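PDB 2O1B: aminotransferase, class I from Staphylococcus aureus, which probably transfers amino groups between amino acids and 2-oxo acids with pyridoxal-5'-phosphate as cofactor, as an aspartate aminotransferase-type enzyme of class I. Local coordinates for residues L187-T199 with F330-E342. Numbering follows the deposited sequence.
With PLP (pyridoxal-5'-phosphate), chain B.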
loop_
_atom_site.group_PDB
_atom_site.type_symbol
_atom_site.label_atom_id
_atom_site.label_comp_id
_atom_site.label_asym_id
_atom_site.label_seq_id
_atom_site.Cartn_x
_atom_site.Cartn_y
_atom_site.Cartn_z
ATOM N N LEU A 187 -13.346 -6.561 -15.712
ATOM C CA LEU A 187 -13.129 -7.528 -16.769
ATOM C C LEU A 187 -11.690 -7.988 -16.639
ATOM O O LEU A 187 -10.849 -7.241 -16.156
ATOM C CB LEU A 187 -13.392 -6.909 -18.149
ATOM C CG LEU A 187 -14.862 -6.544 -18.452
ATOM C CD1 LEU A 187 -15.010 -5.881 -19.802
ATOM C CD2 LEU A 187 -15.787 -7.772 -18.351
ATOM N N THR A 188 -11.426 -9.221 -17.055
ATOM C CA THR A 188 -10.114 -9.841 -16.898
ATOM C C THR A 188 -9.867 -10.778 -18.070
ATOM O O THR A 188 -10.440 -11.867 -18.120
ATOM C CB THR A 188 -10.053 -10.685 -15.592
ATOM O OG1 THR A 188 -10.772 -10.025 -14.538
ATOM C CG2 THR A 188 -8.616 -10.936 -15.169
ATOM N N TYR A 189 -9.037 -10.336 -19.014
ATOM C CA TYR A 189 -8.609 -11.126 -20.162
ATOM C C TYR A 189 -7.118 -10.902 -20.431
ATOM O O TYR A 189 -6.695 -9.783 -20.715
ATOM C CB TYR A 189 -9.460 -10.834 -21.412
ATOM C CG TYR A 189 -10.907 -11.188 -21.170
ATOM C CD1 TYR A 189 -11.827 -10.216 -20.786
ATOM C CD2 TYR A 189 -11.337 -12.517 -21.245
ATOM C CE1 TYR A 189 -13.162 -10.550 -20.522
ATOM C CE2 TYR A 189 -12.645 -12.864 -20.969
ATOM C CZ TYR A 189 -13.555 -11.879 -20.615
ATOM O OH TYR A 189 -14.848 -12.234 -20.355
ATOM N N PRO A 190 -6.318 -11.967 -20.334
ATOM C CA PRO A 190 -6.713 -13.339 -19.999
ATOM C C PRO A 190 -7.360 -13.501 -18.623
ATOM O O PRO A 190 -6.885 -12.910 -17.639
ATOM C CB PRO A 190 -5.384 -14.102 -20.053
ATOM C CG PRO A 190 -4.519 -13.290 -20.929
ATOM C CD PRO A 190 -4.871 -11.873 -20.607
ATOM N N ASN A 191 -8.440 -14.291 -18.562
ATOM C CA ASN A 191 -9.174 -14.500 -17.305
ATOM C C ASN A 191 -8.455 -15.433 -16.329
ATOM O O ASN A 191 -7.926 -16.476 -16.711
ATOM C CB ASN A 191 -10.596 -15.026 -17.557
ATOM C CG ASN A 191 -11.496 -14.934 -16.313
ATOM O OD1 ASN A 191 -12.456 -15.698 -16.175
ATOM N ND2 ASN A 191 -11.206 -13.985 -15.425
ATOM N N ASN A 192 -8.437 -15.030 -15.068
ATOM C CA ASN A 192 -8.027 -15.896 -13.986
ATOM C C ASN A 192 -9.323 -16.235 -13.253
ATOM O O ASN A 192 -9.892 -15.361 -12.599
ATOM C CB ASN A 192 -7.036 -15.154 -13.088
ATOM C CG ASN A 192 -6.426 -16.044 -11.994
ATOM O OD1 ASN A 192 -6.896 -17.149 -11.726
ATOM N ND2 ASN A 192 -5.364 -15.542 -11.351
ATOM N N PRO A 193 -9.745 -17.516 -13.263
ATOM C CA PRO A 193 -8.989 -18.750 -13.502
ATOM C C PRO A 193 -9.099 -19.483 -14.857
ATOM O O PRO A 193 -8.386 -20.487 -15.054
ATOM C CB PRO A 193 -9.582 -19.659 -12.445
ATOM C CG PRO A 193 -11.117 -19.271 -12.510
ATOM C CD PRO A 193 -11.153 -17.815 -12.918
ATOM N N THR A 194 -9.971 -19.019 -15.759
ATOM C CA THR A 194 -10.381 -19.824 -16.926
ATOM C C THR A 194 -9.410 -19.768 -18.114
ATOM O O THR A 194 -9.480 -20.616 -19.002
ATOM C CB THR A 194 -11.785 -19.444 -17.432
ATOM O OG1 THR A 194 -11.715 -18.179 -18.100
ATOM C CG2 THR A 194 -12.801 -19.382 -16.288
ATOM N N GLY A 195 -8.523 -18.773 -18.134
ATOM C CA GLY A 195 -7.530 -18.616 -19.216
ATOM C C GLY A 195 -8.095 -18.069 -20.528
ATOM O O GLY A 195 -7.406 -18.066 -21.563
ATOM N N SER A 196 -9.350 -17.611 -20.463
ATOM C CA SER A 196 -10.086 -17.087 -21.601
ATOM C C SER A 196 -9.460 -15.777 -22.046
ATOM O O SER A 196 -8.975 -15.012 -21.216
ATOM C CB SER A 196 -11.534 -16.820 -21.194
ATOM O OG SER A 196 -12.135 -17.968 -20.596
ATOM N N THR A 197 -9.484 -15.520 -23.352
ATOM C CA THR A 197 -8.925 -14.296 -23.927
ATOM C C THR A 197 -10.020 -13.448 -24.586
ATOM O O THR A 197 -11.109 -13.955 -24.881
ATOM C CB THR A 197 -7.824 -14.604 -24.963
ATOM O OG1 THR A 197 -8.307 -15.550 -25.924
ATOM C CG2 THR A 197 -6.559 -15.158 -24.267
ATOM N N ALA A 198 -9.728 -12.164 -24.799
ATOM C CA ALA A 198 -10.657 -11.268 -25.481
ATOM C C ALA A 198 -10.134 -10.898 -26.856
ATOM O O ALA A 198 -8.976 -11.183 -27.197
ATOM C CB ALA A 198 -10.903 -10.024 -24.655
ATOM N N THR A 199 -10.999 -10.297 -27.666
ATOM C CA THR A 199 -10.560 -9.718 -28.928
ATOM C C THR A 199 -10.925 -8.246 -28.969
ATOM O O THR A 199 -11.719 -7.763 -28.144
ATOM C CB THR A 199 -11.176 -10.417 -30.152
ATOM O OG1 THR A 199 -12.575 -10.130 -30.202
ATOM C CG2 THR A 199 -10.954 -11.918 -30.092
ATOM N N PHE A 330 -11.219 -30.677 -19.870
ATOM C CA PHE A 330 -10.712 -29.376 -19.446
ATOM C C PHE A 330 -11.201 -28.286 -20.407
ATOM O O PHE A 330 -11.721 -28.581 -21.494
ATOM C CB PHE A 330 -9.175 -29.403 -19.386
ATOM C CG PHE A 330 -8.516 -29.728 -20.711
ATOM C CD1 PHE A 330 -8.150 -28.716 -21.587
ATOM C CD2 PHE A 330 -8.276 -31.049 -21.082
ATOM C CE1 PHE A 330 -7.549 -29.014 -22.821
ATOM C CE2 PHE A 330 -7.681 -31.354 -22.300
ATOM C CZ PHE A 330 -7.314 -30.341 -23.169
ATOM N N VAL A 331 -11.039 -27.034 -20.004
ATOM C CA VAL A 331 -11.252 -25.906 -20.900
ATOM C C VAL A 331 -9.874 -25.470 -21.407
ATOM O O VAL A 331 -8.999 -25.099 -20.622
ATOM C CB VAL A 331 -12.034 -24.766 -20.203
ATOM C CG1 VAL A 331 -12.070 -23.506 -21.053
ATOM C CG2 VAL A 331 -13.450 -25.234 -19.880
ATOM N N HIS A 332 -9.677 -25.576 -22.720
ATOM C CA HIS A 332 -8.425 -25.175 -23.369
ATOM C C HIS A 332 -8.062 -23.740 -22.965
ATOM O O HIS A 332 -8.907 -22.838 -23.025
ATOM C CB HIS A 332 -8.569 -25.322 -24.899
ATOM C CG HIS A 332 -7.390 -24.839 -25.687
ATOM N ND1 HIS A 332 -7.483 -23.804 -26.595
ATOM C CD2 HIS A 332 -6.103 -25.257 -25.723
ATOM C CE1 HIS A 332 -6.299 -23.601 -27.146
ATOM N NE2 HIS A 332 -5.444 -24.469 -26.633
ATOM N N ALA A 333 -6.812 -23.553 -22.527
ATOM C CA ALA A 333 -6.301 -22.259 -22.096
ATOM C C ALA A 333 -5.806 -21.452 -23.288
ATOM O O ALA A 333 -5.058 -21.959 -24.120
ATOM C CB ALA A 333 -5.154 -22.447 -21.116
ATOM N N LYS A 334 -6.207 -20.187 -23.358
ATOM C CA LYS A 334 -5.823 -19.344 -24.499
ATOM C C LYS A 334 -4.770 -18.316 -24.104
ATOM O O LYS A 334 -4.077 -17.753 -24.950
ATOM C CB LYS A 334 -7.048 -18.643 -25.073
ATOM C CG LYS A 334 -8.201 -19.578 -25.469
ATOM C CD LYS A 334 -9.319 -18.777 -26.110
ATOM C CE LYS A 334 -10.646 -19.495 -26.044
ATOM N NZ LYS A 334 -11.671 -18.556 -26.555
ATOM N N GLY A 335 -4.676 -18.078 -22.802
ATOM C CA GLY A 335 -3.652 -17.222 -22.219
ATOM C C GLY A 335 -3.525 -17.446 -20.721
ATOM O O GLY A 335 -4.212 -18.301 -20.143
ATOM N N GLY A 336 -2.636 -16.686 -20.085
ATOM C CA GLY A 336 -2.385 -16.855 -18.658
ATOM C C GLY A 336 -1.458 -18.024 -18.404
ATOM O O GLY A 336 -0.758 -18.468 -19.305
ATOM N N ILE A 337 -1.457 -18.528 -17.176
ATOM C CA ILE A 337 -0.502 -19.554 -16.782
ATOM C C ILE A 337 -1.175 -20.824 -16.205
ATOM O O ILE A 337 -0.505 -21.650 -15.595
ATOM C CB ILE A 337 0.550 -18.980 -15.780
ATOM C CG1 ILE A 337 -0.123 -18.513 -14.482
ATOM C CG2 ILE A 337 1.370 -17.828 -16.436
ATOM C CD1 ILE A 337 0.848 -18.183 -13.379
ATOM N N TYR A 338 -2.487 -20.972 -16.414
ATOM C CA TYR A 338 -3.251 -22.076 -15.812
ATOM C C TYR A 338 -3.993 -22.959 -16.821
ATOM O O TYR A 338 -4.211 -22.562 -17.975
ATOM C CB TYR A 338 -4.272 -21.549 -14.794
ATOM C CG TYR A 338 -3.803 -20.406 -13.925
ATOM C CD1 TYR A 338 -3.111 -20.642 -12.735
ATOM C CD2 TYR A 338 -4.076 -19.084 -14.277
ATOM C CE1 TYR A 338 -2.686 -19.589 -11.922
ATOM C CE2 TYR A 338 -3.656 -18.026 -13.473
ATOM C CZ TYR A 338 -2.967 -18.287 -12.295
ATOM O OH TYR A 338 -2.551 -17.239 -11.495
ATOM N N VAL A 339 -4.387 -24.156 -16.378
ATOM C CA VAL A 339 -5.448 -24.910 -17.063
ATOM C C VAL A 339 -6.658 -25.082 -16.122
ATOM O O VAL A 339 -6.496 -25.345 -14.935
ATOM C CB VAL A 339 -4.937 -26.250 -17.670
ATOM C CG1 VAL A 339 -6.050 -26.986 -18.438
ATOM C CG2 VAL A 339 -3.762 -25.996 -18.615
ATOM N N TRP A 340 -7.852 -24.876 -16.672
ATOM C CA TRP A 340 -9.134 -24.918 -15.950
ATOM C C TRP A 340 -9.689 -26.311 -16.220
ATOM O O TRP A 340 -10.099 -26.614 -17.343
ATOM C CB TRP A 340 -10.029 -23.801 -16.519
ATOM C CG TRP A 340 -11.373 -23.478 -15.896
ATOM C CD1 TRP A 340 -12.561 -23.369 -16.560
ATOM C CD2 TRP A 340 -11.651 -23.135 -14.529
ATOM N NE1 TRP A 340 -13.567 -23.001 -15.700
ATOM C CE2 TRP A 340 -13.036 -22.842 -14.446
ATOM C CE3 TRP A 340 -10.867 -23.034 -13.370
ATOM C CZ2 TRP A 340 -13.656 -22.495 -13.244
ATOM C CZ3 TRP A 340 -11.488 -22.682 -12.166
ATOM C CH2 TRP A 340 -12.866 -22.420 -12.111
ATOM N N LEU A 341 -9.655 -27.164 -15.184
ATOM C CA LEU A 341 -9.962 -28.598 -15.284
ATOM C C LEU A 341 -11.306 -28.906 -14.639
ATOM O O LEU A 341 -11.574 -28.452 -13.531
ATOM C CB LEU A 341 -8.886 -29.401 -14.530
ATOM C CG LEU A 341 -8.439 -30.848 -14.802
ATOM C CD1 LEU A 341 -8.359 -31.599 -13.482
ATOM C CD2 LEU A 341 -9.282 -31.637 -15.800
ATOM N N GLU A 342 -12.141 -29.691 -15.317
ATOM C CA GLU A 342 -13.379 -30.198 -14.713
ATOM C C GLU A 342 -13.086 -31.140 -13.552
ATOM O O GLU A 342 -12.145 -31.940 -13.610
ATOM C CB GLU A 342 -14.229 -30.946 -15.750
ATOM C CG GLU A 342 -14.770 -30.072 -16.875
ATOM C CD GLU A 342 -15.986 -30.676 -17.578
ATOM O OE1 GLU A 342 -16.769 -31.406 -16.935
ATOM O OE2 GLU A 342 -16.153 -30.417 -18.785
HETATM N N1 PLP B . -5.222 -9.781 -11.105
HETATM C C2 PLP B . -5.045 -11.058 -11.602
HETATM C C2A PLP B . -6.031 -11.603 -12.598
HETATM C C3 PLP B . -3.930 -11.791 -11.188
HETATM O O3 PLP B . -3.709 -13.055 -11.653
HETATM C C4 PLP B . -3.021 -11.235 -10.277
HETATM C C4A PLP B . -1.621 -11.773 -10.285
HETATM C C5 PLP B . -3.224 -9.949 -9.771
HETATM C C6 PLP B . -4.339 -9.224 -10.192
HETATM C C5A PLP B . -2.268 -9.331 -8.759
HETATM O O4P PLP B . -1.042 -8.927 -9.340
HETATM P P PLP B . 0.043 -8.091 -8.483
HETATM O O1P PLP B . 1.221 -8.994 -8.155
HETATM O O2P PLP B . -0.644 -7.619 -7.230
HETATM O O3P PLP B . 0.497 -6.944 -9.341
HETATM O O HOH W 1 -6.522 -21.355 -17.290
HETATM O O HOH W 2 -9.413 -20.511 -21.776
HETATM O O HOH W 3 -7.987 -23.029 -19.091
HETATM O O HOH W 4 -12.220 -16.765 -24.539
#
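Pro193 and Thr194 lie over one face of the Trp340 indole: Pro193 CG sits 3.8 Å from the centroid of the six-membered ring and Thr194 CG2 3.9 Å from that of the five-membered ring, two CH-pi contacts. Trp340 also stacks with Tyr377, and Trp340 NE1 is hydrogen-bonded to Tyr167 OH. Nearer the cofactor, Asn192 can be followed outward. Its CB meets the PLP methyl C2A at 3.7 Å; with CG anti to the backbone N (chi1 -174°), the amide passes Tyr338, CG lying 3.7 Å from Tyr338 CE2 and the amide and ring planes 32° apart. ND2 then donates to PLP O3 at 3.0 Å, nearly straight at 158°, while OD1 accepts from Arg379. Tyr338 OH, for its part, bonds to Tyr223, another residue of the PLP pocket. Beyond the cis peptide before Pro193, Gly195 O accepts hydrogen bonds from Lys334 N and Gly335 N, each at 3.0 Å; Gly335 N lies in the carbonyl plane, Lys334 N well above it. Two waters link Thr194 O to His332 O and to Trp340 N, respectively. The contact packs the loop between strand 182-187 and helix 200-210, in the large PLP-binding domain, against segment 330-342, whose strand 338-342 belongs to the small-domain sheet. With both amide ends of Asn192 engaged, its rotation is fixed, and the N-H given to O3 would probably help to stabilise a phenolate there.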